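Local coordinates for endoglucanase (Humicola insolens, PDB 1DYS), which hydrolyses internal beta-1,4-glucosidic linkages of cellulose as a glycoside hydrolase family 6 endoglucanase, at residues V134-D139 against L177-A182. Numbering follows the deposited sequence.
Sequences VILEPD and LYLDVA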
ATOM      1  N   VAL A 134     -21.071   2.865 -10.256  1.00 13.32           N
ATOM      2  CA  VAL A 134     -20.184   2.546  -9.129  1.00 14.91           C
ATOM      3  C   VAL A 134     -20.070   1.049  -9.022  1.00 15.83           C
ATOM      4  O   VAL A 134     -21.014   0.299  -8.836  1.00 14.31           O
ATOM      5  CB  VAL A 134     -20.732   3.122  -7.797  1.00 14.14           C
ATOM      6  CG1 VAL A 134     -19.844   2.698  -6.631  1.00 12.93           C
ATOM      7  CG2 VAL A 134     -20.870   4.627  -7.890  1.00 15.66           C
ATOM      8  N   ILE A 135     -18.827   0.543  -9.076  1.00 11.12           N
ATOM      9  CA  ILE A 135     -18.511  -0.828  -8.881  1.00 11.50           C
ATOM     10  C   ILE A 135     -18.272  -1.005  -7.380  1.00 12.31           C
ATOM     11  O   ILE A 135     -17.464  -0.303  -6.781  1.00 14.89           O
ATOM     12  CB  ILE A 135     -17.309  -1.287  -9.709  1.00 12.69           C
ATOM     13  CG1 ILE A 135     -17.790  -1.367 -11.165  1.00 11.65           C
ATOM     14  CG2 ILE A 135     -16.758  -2.599  -9.164  1.00 13.80           C
ATOM     15  CD1 ILE A 135     -16.708  -1.849 -12.134  1.00 13.61           C
ATOM     16  N   LEU A 136     -19.036  -1.957  -6.850  1.00 13.71           N
ATOM     17  CA  LEU A 136     -18.928  -2.160  -5.426  1.00 12.72           C
ATOM     18  C   LEU A 136     -18.055  -3.355  -5.068  1.00 10.83           C
ATOM     19  O   LEU A 136     -18.326  -4.521  -5.275  1.00 13.13           O
ATOM     20  CB  LEU A 136     -20.287  -2.419  -4.772  1.00 12.51           C
ATOM     21  CG  LEU A 136     -21.339  -1.339  -5.004  1.00 16.39           C
ATOM     22  CD1 LEU A 136     -22.700  -1.953  -4.738  1.00 15.36           C
ATOM     23  CD2 LEU A 136     -21.040  -0.135  -4.125  1.00 18.35           C
ATOM     24  N   GLU A 137     -16.991  -3.026  -4.350  1.00 12.51           N
ATOM     25  CA  GLU A 137     -16.057  -3.909  -3.698  1.00 14.89           C
ATOM     26  C   GLU A 137     -15.611  -5.148  -4.445  1.00 11.61           C
ATOM     27  O   GLU A 137     -15.998  -6.320  -4.242  1.00 13.87           O
ATOM     28  CB  GLU A 137     -16.676  -4.341  -2.339  1.00 12.34           C
ATOM     29  CG  GLU A 137     -16.881  -3.188  -1.357  1.00 13.28           C
ATOM     30  CD  GLU A 137     -15.570  -2.572  -0.828  1.00 12.17           C
ATOM     31  OE1 GLU A 137     -14.502  -3.179  -1.022  1.00 11.92           O
ATOM     32  OE2 GLU A 137     -15.676  -1.546  -0.156  1.00 13.65           O
ATOM     33  N   PRO A 138     -14.720  -4.951  -5.393  1.00 12.86           N
ATOM     34  CA  PRO A 138     -14.102  -5.990  -6.199  1.00  8.34           C
ATOM     35  C   PRO A 138     -13.645  -7.158  -5.327  1.00 14.11           C
ATOM     36  O   PRO A 138     -13.057  -7.075  -4.262  1.00 12.67           O
ATOM     37  CB  PRO A 138     -12.908  -5.327  -6.890  1.00 13.80           C
ATOM     38  CG  PRO A 138     -13.416  -3.895  -6.996  1.00 14.20           C
ATOM     39  CD  PRO A 138     -14.179  -3.603  -5.712  1.00 14.92           C
ATOM     40  N   ASP A 139     -13.979  -8.361  -5.780  1.00 13.22           N
ATOM     41  CA  ASP A 139     -13.706  -9.668  -5.257  1.00 14.09           C
ATOM     42  C   ASP A 139     -14.341  -9.959  -3.902  1.00 15.12           C
ATOM     43  O   ASP A 139     -14.025 -11.017  -3.374  1.00 15.93           O
ATOM     44  CB  ASP A 139     -12.193  -9.999  -5.192  1.00 13.10           C
ATOM     45  CG  ASP A 139     -11.631 -10.076  -6.594  1.00 15.49           C
ATOM     46  OD1 ASP A 139     -12.444 -10.410  -7.511  1.00 14.68           O
ATOM     47  OD2 ASP A 139     -10.415  -9.858  -6.805  1.00 18.06           O
ATOM     48  N   LEU A 177     -25.548   1.146  -9.495  1.00 16.15           N
ATOM     49  CA  LEU A 177     -24.671   0.253  -8.737  1.00 20.26           C
ATOM     50  C   LEU A 177     -24.467  -1.073  -9.405  1.00 18.87           C
ATOM     51  O   LEU A 177     -25.406  -1.749  -9.806  1.00 17.54           O
ATOM     52  CB  LEU A 177     -25.257   0.080  -7.332  1.00 16.68           C
ATOM     53  CG  LEU A 177     -25.445   1.368  -6.523  1.00 20.48           C
ATOM     54  CD1 LEU A 177     -26.127   1.060  -5.192  1.00 23.84           C
ATOM     55  CD2 LEU A 177     -24.117   2.072  -6.287  1.00 19.91           C
ATOM     56  N   TYR A 178     -23.189  -1.491  -9.489  1.00 15.13           N
ATOM     57  CA  TYR A 178     -22.817  -2.778 -10.041  1.00 16.57           C
ATOM     58  C   TYR A 178     -22.010  -3.501  -8.981  1.00 13.83           C
ATOM     59  O   TYR A 178     -20.891  -3.101  -8.626  1.00 16.26           O
ATOM     60  CB  TYR A 178     -22.014  -2.574 -11.337  1.00 13.81           C
ATOM     61  CG  TYR A 178     -22.825  -2.005 -12.505  1.00 14.31           C
ATOM     62  CD1 TYR A 178     -23.511  -2.891 -13.341  1.00 13.04           C
ATOM     63  CD2 TYR A 178     -22.901  -0.658 -12.742  1.00 14.39           C
ATOM     64  CE1 TYR A 178     -24.233  -2.407 -14.426  1.00 13.10           C
ATOM     65  CE2 TYR A 178     -23.642  -0.152 -13.797  1.00 14.79           C
ATOM     66  CZ  TYR A 178     -24.300  -1.035 -14.620  1.00 16.55           C
ATOM     67  OH  TYR A 178     -25.000  -0.482 -15.663  1.00 17.40           O
ATOM     68  N   LEU A 179     -22.547  -4.557  -8.398  1.00 13.35           N
ATOM     69  CA  LEU A 179     -21.910  -5.346  -7.343  1.00 17.07           C
ATOM     70  C   LEU A 179     -20.951  -6.350  -7.948  1.00 19.44           C
ATOM     71  O   LEU A 179     -21.299  -7.146  -8.831  1.00 16.44           O
ATOM     72  CB  LEU A 179     -23.025  -5.981  -6.486  1.00 16.46           C
ATOM     73  CG  LEU A 179     -22.624  -6.887  -5.345  1.00 19.83           C
ATOM     74  CD1 LEU A 179     -21.784  -6.122  -4.319  1.00 15.49           C
ATOM     75  CD2 LEU A 179     -23.884  -7.462  -4.675  1.00 23.07           C
ATOM     76  N   ASP A 180     -19.687  -6.290  -7.487  1.00 14.36           N
ATOM     77  CA  ASP A 180     -18.667  -7.106  -8.157  1.00 15.05           C
ATOM     78  C   ASP A 180     -18.851  -8.577  -7.915  1.00 13.43           C
ATOM     79  O   ASP A 180     -19.171  -8.957  -6.793  1.00 14.07           O
ATOM     80  CB  ASP A 180     -17.256  -6.629  -7.697  1.00 12.47           C
ATOM     81  CG  ASP A 180     -16.297  -7.402  -8.593  1.00 13.76           C
ATOM     82  OD1 ASP A 180     -16.185  -7.013  -9.733  1.00 13.82           O
ATOM     83  OD2 ASP A 180     -15.723  -8.400  -8.152  1.00 13.22           O
ATOM     84  N   VAL A 181     -18.769  -9.400  -8.973  1.00 13.82           N
ATOM     85  CA  VAL A 181     -18.829 -10.841  -8.831  1.00 16.72           C
ATOM     86  C   VAL A 181     -17.595 -11.500  -9.453  1.00 15.67           C
ATOM     87  O   VAL A 181     -17.615 -12.610  -9.994  1.00 16.61           O
ATOM     88  CB  VAL A 181     -20.145 -11.452  -9.365  1.00 15.74           C
ATOM     89  CG1 VAL A 181     -21.335 -10.857  -8.643  1.00 16.55           C
ATOM     90  CG2 VAL A 181     -20.331 -11.074 -10.839  1.00 14.73           C
ATOM     91  N   ALA A 182     -16.401 -10.969  -9.145  1.00 15.84           N
ATOM     92  CA  ALA A 182     -15.115 -11.589  -9.478  1.00 11.85           C
ATOM     93  C   ALA A 182     -14.959 -11.852 -10.962  1.00 17.64           C
ATOM     94  O   ALA A 182     -15.047 -10.932 -11.758  1.00 16.55           O
ATOM     95  CB  ALA A 182     -14.974 -12.860  -8.634  1.00 13.37           C
TER
HETATM   96  O   HOH W   1     -18.017  -8.187  -4.392  1.00 16.44           O
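The carboxylate of D180 is approached from opposite faces at OD2: D139 N donates from one side at 2.9 Å, nearly straight (173°), and A182 N from the other, closing an Asx turn. CG lies anti to the backbone N (chi1 -172°), which carries the carboxylate across to CA of P138, while OD1 bonds to S217. With an alanine here, D139 N and A182 N would probably lose their shared acceptor, and the loop bearing the probable proton donor D139 would be freer to shift. D139 OD1 comes 3.9 Å from D180 OD2 and rests against CA of A182. At the other flat group, the Y178 ring, V134 O lies at the edge near the ring plane; Y178 OH bonds to D304. Parallel-strand bonds run Y178 N to V134 O, L136 N to Y178 O (2.8 Å) and D180 N to L136 O. V134, L136, L177 and L179 share one sheet face, where L179 CD1 packs 4.0 Å from L136 CB; I135 and Y178 occupy the other, against I264. Strands 132-136 and 175-180, joined through helices 140-146 and 150-169, lie between strands 79-85 and 215-218 in the family 6 distorted barrel.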